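Local coordinates for putative diflavin flavoprotein A 3 (PDB 6H0C) that probably passes electrons from NADH to oxygen, reducing it to water, the part modelled here being its flavodiiron core of metallo-beta-lactamase-like and flavodoxin-like domains, at residues Y31-G36 with Q192-Y197; G175-G180 with P227-L232. All coordinates share one frame; numbering follows the deposited sequence. Where two conformers were deposited one is given.

Interaction 1 of 2, residues Y31-G36 with Q192-Y197; sequences YGLQRG and QEDRRY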
ATOM      1  N   TYR A  31       7.034   7.546   6.221  1.00 25.76           N
ATOM      2  CA  TYR A  31       6.879   8.805   6.962  1.00 31.36           C
ATOM      3  C   TYR A  31       8.239   9.402   7.340  1.00 31.29           C
ATOM      4  O   TYR A  31       8.319  10.308   8.169  1.00 28.95           O
ATOM      5  CB  TYR A  31       6.013   8.600   8.223  1.00 29.50           C
ATOM      6  CG  TYR A  31       4.655   8.029   7.896  1.00 25.49           C
ATOM      7  CD1 TYR A  31       3.718   8.782   7.200  1.00 28.19           C
ATOM      8  CD2 TYR A  31       4.319   6.728   8.251  1.00 27.22           C
ATOM      9  CE1 TYR A  31       2.471   8.258   6.867  1.00 28.39           C
ATOM     10  CE2 TYR A  31       3.077   6.193   7.923  1.00 30.91           C
ATOM     11  CZ  TYR A  31       2.159   6.964   7.230  1.00 31.08           C
ATOM     12  OH  TYR A  31       0.928   6.447   6.896  1.00 31.26           O
ATOM     13  N   GLY A  32       9.295   8.904   6.701  1.00 30.17           N
ATOM     14  CA  GLY A  32      10.660   9.262   7.049  1.00 30.88           C
ATOM     15  C   GLY A  32      11.032  10.734   6.982  1.00 33.86           C
ATOM     16  O   GLY A  32      11.895  11.181   7.732  1.00 35.91           O
ATOM     17  N   LEU A  33      10.399  11.489   6.090  1.00 32.11           N
ATOM     18  CA  LEU A  33      10.697  12.915   5.964  1.00 32.28           C
ATOM     19  C   LEU A  33      10.004  13.724   7.059  1.00 34.52           C
ATOM     20  O   LEU A  33      10.213  14.931   7.178  1.00 36.95           O
ATOM     21  CB  LEU A  33      10.292  13.435   4.577  1.00 30.65           C
ATOM     22  CG  LEU A  33      10.921  12.668   3.406  1.00 34.06           C
ATOM     23  CD1 LEU A  33      10.576  13.301   2.071  1.00 29.98           C
ATOM     24  CD2 LEU A  33      12.429  12.572   3.592  1.00 37.55           C
ATOM     25  N   GLN A  34       9.179  13.043   7.850  1.00 33.24           N
ATOM     26  CA  GLN A  34       8.463  13.648   8.976  1.00 32.72           C
ATOM     27  C   GLN A  34       7.842  15.002   8.650  1.00 34.27           C
ATOM     28  O   GLN A  34       8.051  15.979   9.365  1.00 36.01           O
ATOM     29  CB  GLN A  34       9.395  13.778  10.174  1.00 36.43           C
ATOM     30  CG  GLN A  34       9.970  12.443  10.605  1.00 41.68           C
ATOM     31  CD  GLN A  34      10.544  12.494  11.997  1.00 50.17           C
ATOM     32  OE1 GLN A  34      10.003  13.162  12.877  1.00 55.17           O
ATOM     33  NE2 GLN A  34      11.648  11.791  12.209  1.00 51.34           N
ATOM     34  N   ARG A  35       7.082  15.039   7.558  0.67 32.84           N
ATOM     35  CA  ARG A  35       6.393  16.246   7.114  0.67 33.60           C
ATOM     36  C   ARG A  35       4.888  16.138   7.371  0.67 34.14           C
ATOM     37  O   ARG A  35       4.099  16.901   6.814  0.67 33.20           O
ATOM     38  CB  ARG A  35       6.653  16.502   5.623  0.67 33.23           C
ATOM     39  CG  ARG A  35       8.120  16.730   5.247  0.67 34.26           C
ATOM     40  CD  ARG A  35       8.234  17.469   3.912  0.67 38.37           C
ATOM     41  NE  ARG A  35       7.506  18.736   3.943  0.67 48.10           N
ATOM     42  CZ  ARG A  35       7.158  19.439   2.869  0.67 47.04           C
ATOM     43  NH1 ARG A  35       7.470  19.003   1.660  0.67 47.22           N
ATOM     44  NH2 ARG A  35       6.491  20.577   3.005  0.67 47.91           N
ATOM     45  N   GLY A  36       4.503  15.193   8.222  1.00 31.40           N
ATOM     46  CA  GLY A  36       3.102  14.899   8.464  1.00 28.97           C
ATOM     47  C   GLY A  36       2.464  14.183   7.280  1.00 29.09           C
ATOM     48  O   GLY A  36       3.140  13.754   6.342  1.00 27.42           O
ATOM     49  N   GLN A 192       7.914  18.038  -4.895  1.00 32.50           N
ATOM     50  CA  GLN A 192       8.747  17.122  -5.675  1.00 32.10           C
ATOM     51  C   GLN A 192       9.413  16.031  -4.808  1.00 33.85           C
ATOM     52  O   GLN A 192       9.268  14.830  -5.092  1.00 28.93           O
ATOM     53  CB  GLN A 192       9.807  17.915  -6.463  1.00 30.15           C
ATOM     54  CG  GLN A 192      11.145  17.187  -6.661  1.00 52.89           C
ATOM     55  CD  GLN A 192      11.091  16.082  -7.716  1.00 73.29           C
ATOM     56  OE1 GLN A 192      10.467  16.236  -8.770  1.00 85.75           O
ATOM     57  NE2 GLN A 192      11.756  14.961  -7.434  1.00 72.47           N
ATOM     58  N   GLU A 193      10.121  16.436  -3.753  1.00 28.05           N
ATOM     59  CA  GLU A 193      10.832  15.466  -2.918  1.00 27.86           C
ATOM     60  C   GLU A 193       9.871  14.500  -2.236  1.00 29.83           C
ATOM     61  O   GLU A 193      10.116  13.294  -2.199  1.00 32.09           O
ATOM     62  CB  GLU A 193      11.692  16.160  -1.858  1.00 31.82           C
ATOM     63  CG  GLU A 193      12.616  15.188  -1.107  1.00 43.44           C
ATOM     64  CD  GLU A 193      13.253  15.784   0.158  1.00 57.58           C
ATOM     65  OE1 GLU A 193      12.767  16.830   0.658  1.00 63.14           O
ATOM     66  OE2 GLU A 193      14.241  15.190   0.655  1.00 54.84           O
ATOM     67  N   ASP A 194       8.780  15.026  -1.689  1.00 28.44           N
ATOM     68  CA  ASP A 194       7.769  14.174  -1.064  1.00 27.57           C
ATOM     69  C   ASP A 194       7.184  13.149  -2.045  1.00 30.20           C
ATOM     70  O   ASP A 194       7.008  11.973  -1.707  1.00 28.10           O
ATOM     71  CB  ASP A 194       6.652  15.030  -0.478  1.00 28.28           C
ATOM     72  CG  ASP A 194       7.142  15.912   0.645  1.00 40.57           C
ATOM     73  OD1 ASP A 194       6.841  17.125   0.622  1.00 44.17           O
ATOM     74  OD2 ASP A 194       7.841  15.387   1.541  1.00 40.20           O
ATOM     75  N   ARG A 195       6.890  13.592  -3.262  1.00 27.74           N
ATOM     76  CA  ARG A 195       6.271  12.720  -4.252  1.00 27.70           C
ATOM     77  C   ARG A 195       7.226  11.617  -4.720  1.00 28.15           C
ATOM     78  O   ARG A 195       6.811  10.468  -4.905  1.00 28.25           O
ATOM     79  CB  ARG A 195       5.765  13.552  -5.435  1.00 25.20           C
ATOM     80  CG  ARG A 195       4.452  14.264  -5.120  1.00 22.60           C
ATOM     81  CD  ARG A 195       4.121  15.311  -6.152  1.00 21.51           C
ATOM     82  NE  ARG A 195       2.718  15.690  -6.053  1.00 24.47           N
ATOM     83  CZ  ARG A 195       2.180  16.752  -6.644  1.00 25.59           C
ATOM     84  NH1 ARG A 195       2.942  17.563  -7.381  1.00 27.39           N
ATOM     85  NH2 ARG A 195       0.884  17.009  -6.495  1.00 23.67           N
ATOM     86  N   ARG A 196       8.502  11.954  -4.887  1.00 24.98           N
ATOM     87  CA  ARG A 196       9.508  10.961  -5.257  1.00 25.61           C
ATOM     88  C   ARG A 196       9.740   9.961  -4.118  1.00 24.90           C
ATOM     89  O   ARG A 196       9.847   8.760  -4.352  1.00 26.12           O
ATOM     90  CB  ARG A 196      10.829  11.645  -5.643  1.00 32.20           C
ATOM     91  CG  ARG A 196      11.978  10.688  -5.974  1.00 36.00           C
ATOM     92  CD  ARG A 196      11.754  10.012  -7.305  1.00 50.65           C
ATOM     93  NE  ARG A 196      12.373   8.689  -7.368  1.00 66.29           N
ATOM     94  CZ  ARG A 196      13.447   8.394  -8.091  1.00 69.62           C
ATOM     95  NH1 ARG A 196      14.033   9.332  -8.824  1.00 72.46           N
ATOM     96  NH2 ARG A 196      13.932   7.159  -8.084  1.00 69.11           N
ATOM     97  N   TYR A 197       9.825  10.460  -2.890  1.00 22.02           N
ATOM     98  CA  TYR A 197      10.062   9.603  -1.739  1.00 21.67           C
ATOM     99  C   TYR A 197       8.886   8.642  -1.565  1.00 23.59           C
ATOM    100  O   TYR A 197       9.059   7.459  -1.255  1.00 25.95           O
ATOM    101  CB  TYR A 197      10.266  10.447  -0.479  1.00 25.17           C
ATOM    102  CG  TYR A 197      10.665   9.639   0.730  1.00 29.41           C
ATOM    103  CD1 TYR A 197      11.928   9.063   0.814  1.00 34.75           C
ATOM    104  CD2 TYR A 197       9.777   9.433   1.783  1.00 27.50           C
ATOM    105  CE1 TYR A 197      12.299   8.308   1.921  1.00 35.10           C
ATOM    106  CE2 TYR A 197      10.139   8.687   2.887  1.00 28.55           C
ATOM    107  CZ  TYR A 197      11.401   8.127   2.954  1.00 30.62           C
ATOM    108  OH  TYR A 197      11.768   7.383   4.054  1.00 32.30           O
TER

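Interaction 2 of 2, residues G175-G180 with P227-L232; sequences GAHVCG and PSHGPL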
ATOM      1  N   GLY A 175       0.121   9.939  -4.551  1.00 20.94           N
ATOM      2  CA  GLY A 175      -0.008  10.742  -3.352  1.00 23.53           C
ATOM      3  C   GLY A 175       1.323  11.202  -2.790  1.00 26.98           C
ATOM      4  O   GLY A 175       2.370  11.040  -3.412  1.00 25.24           O
ATOM      5  N   ALA A 176       1.274  11.783  -1.597  1.00 23.62           N
ATOM      6  CA  ALA A 176       2.473  12.248  -0.929  1.00 20.91           C
ATOM      7  C   ALA A 176       2.172  12.441   0.544  1.00 26.54           C
ATOM      8  O   ALA A 176       1.115  12.957   0.899  1.00 24.98           O
ATOM      9  CB  ALA A 176       2.967  13.533  -1.546  1.00 23.49           C
ATOM     10  N   HIS A 177       3.092  12.002   1.396  1.00 24.71           N
ATOM     11  CA  HIS A 177       2.911  12.135   2.831  1.00 23.74           C
ATOM     12  C   HIS A 177       3.398  13.498   3.266  1.00 25.03           C
ATOM     13  O   HIS A 177       4.550  13.667   3.666  1.00 29.90           O
ATOM     14  CB  HIS A 177       3.640  11.017   3.581  1.00 24.02           C
ATOM     15  CG  HIS A 177       2.939   9.699   3.505  1.00 24.10           C
ATOM     16  ND1 HIS A 177       1.622   9.536   3.879  1.00 26.04           N
ATOM     17  CD2 HIS A 177       3.365   8.482   3.085  1.00 24.95           C
ATOM     18  CE1 HIS A 177       1.268   8.275   3.708  1.00 24.82           C
ATOM     19  NE2 HIS A 177       2.306   7.616   3.222  1.00 27.24           N
ATOM     20  N   VAL A 178       2.513  14.479   3.152  1.00 23.13           N
ATOM     21  CA  VAL A 178       2.833  15.841   3.557  1.00 27.66           C
ATOM     22  C   VAL A 178       1.573  16.580   4.005  1.00 30.53           C
ATOM     23  O   VAL A 178       0.546  16.584   3.314  1.00 29.06           O
ATOM     24  CB  VAL A 178       3.529  16.628   2.420  1.00 29.94           C
ATOM     25  CG1 VAL A 178       2.636  16.701   1.199  1.00 31.62           C
ATOM     26  CG2 VAL A 178       3.903  18.017   2.894  1.00 29.45           C
ATOM     27  N   CYS A 179       1.662  17.190   5.182  1.00 29.16           N
ATOM     28  CA  CYS A 179       0.555  17.931   5.750  1.00 29.44           C
ATOM     29  C   CYS A 179       0.763  19.418   5.503  1.00 34.42           C
ATOM     30  O   CYS A 179       1.788  19.987   5.872  1.00 39.53           O
ATOM     31  CB  CYS A 179       0.430  17.645   7.244  1.00 32.72           C
ATOM     32  SG  CYS A 179      -1.008  18.406   8.003  1.00 34.25           S
ATOM     33  N   GLY A 180      -0.206  20.040   4.853  1.00 31.94           N
ATOM     34  CA  GLY A 180      -0.140  21.459   4.585  1.00 31.98           C
ATOM     35  C   GLY A 180      -1.546  22.012   4.561  1.00 36.57           C
ATOM     36  O   GLY A 180      -2.512  21.254   4.664  1.00 34.61           O
ATOM     37  N   PRO A 227      -6.073  11.428  -4.354  1.00 24.64           N
ATOM     38  CA  PRO A 227      -5.308  10.334  -3.742  1.00 22.93           C
ATOM     39  C   PRO A 227      -5.606  10.149  -2.255  1.00 23.56           C
ATOM     40  O   PRO A 227      -6.281  10.993  -1.649  1.00 25.33           O
ATOM     41  CB  PRO A 227      -3.862  10.785  -3.945  1.00 24.41           C
ATOM     42  CG  PRO A 227      -3.949  12.311  -3.814  1.00 24.03           C
ATOM     43  CD  PRO A 227      -5.344  12.713  -4.293  1.00 23.57           C
ATOM     44  N   SER A 228      -5.090   9.070  -1.672  1.00 22.49           N
ATOM     45  CA  SER A 228      -5.245   8.839  -0.233  1.00 26.17           C
ATOM     46  C   SER A 228      -4.588   9.907   0.623  1.00 24.55           C
ATOM     47  O   SER A 228      -5.092  10.235   1.705  1.00 23.00           O
ATOM     48  CB  SER A 228      -4.654   7.487   0.175  1.00 26.79           C
ATOM     49  OG  SER A 228      -5.354   6.419  -0.429  1.00 36.54           O
ATOM     50  N   HIS A 229      -3.448  10.416   0.156  1.00 22.18           N
ATOM     51  CA  HIS A 229      -2.561  11.219   1.002  1.00 22.22           C
ATOM     52  C   HIS A 229      -2.081  12.491   0.327  1.00 26.20           C
ATOM     53  O   HIS A 229      -1.618  12.457  -0.820  1.00 24.65           O
ATOM     54  CB  HIS A 229      -1.335  10.399   1.422  1.00 21.27           C
ATOM     55  CG  HIS A 229      -1.674   9.063   1.999  1.00 22.77           C
ATOM     56  ND1 HIS A 229      -2.291   8.917   3.222  1.00 21.48           N
ATOM     57  CD2 HIS A 229      -1.494   7.810   1.514  1.00 22.21           C
ATOM     58  CE1 HIS A 229      -2.473   7.633   3.469  1.00 22.74           C
ATOM     59  NE2 HIS A 229      -1.999   6.941   2.448  1.00 23.08           N
ATOM     60  N   GLY A 230      -2.176  13.607   1.044  1.00 20.38           N
ATOM     61  CA  GLY A 230      -1.620  14.864   0.574  1.00 21.37           C
ATOM     62  C   GLY A 230      -2.627  15.699  -0.193  1.00 27.15           C
ATOM     63  O   GLY A 230      -3.829  15.441  -0.136  1.00 25.95           O
ATOM     64  N   PRO A 231      -2.142  16.711  -0.924  1.00 26.35           N
ATOM     65  CA  PRO A 231      -3.048  17.553  -1.706  1.00 22.57           C
ATOM     66  C   PRO A 231      -3.661  16.785  -2.860  1.00 25.79           C
ATOM     67  O   PRO A 231      -3.101  15.776  -3.304  1.00 26.06           O
ATOM     68  CB  PRO A 231      -2.134  18.661  -2.228  1.00 28.48           C
ATOM     69  CG  PRO A 231      -0.798  18.005  -2.329  1.00 28.86           C
ATOM     70  CD  PRO A 231      -0.730  17.077  -1.134  1.00 25.09           C
ATOM     71  N   LEU A 232      -4.804  17.252  -3.342  1.00 24.24           N
ATOM     72  CA  LEU A 232      -5.341  16.724  -4.584  1.00 27.96           C
ATOM     73  C   LEU A 232      -4.394  17.113  -5.716  1.00 25.71           C
ATOM     74  O   LEU A 232      -3.722  18.145  -5.645  1.00 26.69           O
ATOM     75  CB  LEU A 232      -6.764  17.234  -4.836  1.00 33.54           C
ATOM     76  CG  LEU A 232      -7.824  16.489  -4.017  1.00 39.09           C
ATOM     77  CD1 LEU A 232      -7.810  16.951  -2.562  1.00 39.81           C
ATOM     78  CD2 LEU A 232      -9.198  16.641  -4.627  1.00 35.82           C
TER

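Interaction 1 of 2, residues Y31-G36 with Q192-Y197
Leu33 lies over a face of the Tyr197 ring where a type I beta turn, running from Tyr31 to Gln34, meets helix 189-202. Both belong to the metallo-beta-lactamase-like part of the chain, the turn in the loop between strands 14-21 and 37-45, and the contact sits near the surface. The turn is closed by its own backbone bond from Gln34 N to Tyr31 O, 2.9 Å.

The apolar part of the contact centres on Leu33 and Tyr197. Leu33 CG forms a CH-pi contact 4.1 Å from the centroid of the Tyr197 ring, 23° off the ring normal and shifted toward the rim on the CD2 side. The leucine and tyrosine run antiparallel to one another, so the leucine's CD1 branch reaches back to the root of the tyrosine, 3.8 Å from Tyr197 CB. The same methyl, Leu33 CD1, also meets the helix one turn back, 3.5 Å from Asp194 OD2 and 4.1 Å from Glu193 CD. Tyr197 spans the gap because its CG stands opposite the backbone N (chi1 -174°), which carries the ring from the helix toward the turn, its hydroxyl end reaching Gly32.

The charged component is an ion pair between Arg35 and the carboxylate of the buried residue Asp194. Its detailed geometry is doubtful, because Arg35 was deposited in two conformers and the one given brings NH1 too close to the carboxylate. In this conformer NH1 also makes a weak hydrogen bond to Ile190 O.

At the far end of the tyrosine, the hydroxyl is hydrogen-bonded to Ile29 O, just ahead of the turn, while Gly32 CA packs 3.7 Å from Tyr197 OH.

Interaction 2 of 2, residues G175-G180 with P227-L232
This is a buried loop-to-loop contact in the core of the metallo-beta-lactamase-like domain, where the segment 175-180 after strand 167-171 runs beside the segment 227-232 that leaves strand 224-227. The backbones come close enough for one direct bond: Ala176 N donates to His229 O at 3.1 Å, nearly straight at 161°, with the donor standing well above the carbonyl plane. Beside it, Gly175 gives Pro227 CB and His229 O room at its CA, the CA lying 3.9 Å from Pro227 CB. Gly230, with no side chain on that side, sets its CA against Ala176 O at 3.3 Å.

Two histidines fill the centre. His177 and His229 run next to each other in the same direction, but their planes are turned 47° against each other, so the pair is neither a stack nor edge-to-face. His177 CE1 sits over the middle of the His229 ring, 3.4 Å above its plane, and Ser228 CB covers the opposite face near the rim. On the far flank, Val178 CG1 touches Pro231 CD at 4.1 Å.

All four ring nitrogens have partners. His177 ND1 and NE2 bond to Thr37 OG1 and Glu30 OE1; His229 ND1 and NE2 bond to Thr38 O and Lys172 NZ, and these bonds fix both ring rotations. A citrate ion, probably from the crystallisation liquor, lies about 4 Å from the His229 side chain. In canonical flavodiiron proteins a histidine following the last strand of this domain is an iron ligand, and His229 probably occupies that place. Here its NE2 is instead taken up by a lysine, consistent with a non-canonical site.

How the interactions relate
From the N terminus the chain passes through 31-36, then 175-180, 192-197 and finally 227-232, so the two contacts cross. Interaction 1 closes a long loop of 155 residues that holds most of both sheets of the metallo-beta-lactamase-like domain; interaction 2 closes a shorter one of 46 residues, mainly helical, that contains helix 189-202. The turn, the helix and the two post-strand loops are thereby tied together. The centres of the two contacts are about 10 Å apart, and the contacts touch directly: Arg35 O lies 2.9 Å from Cys179 N, probably a hydrogen bond, Tyr31 packs on His177, and Val178 packs against both Arg35 and Asp194.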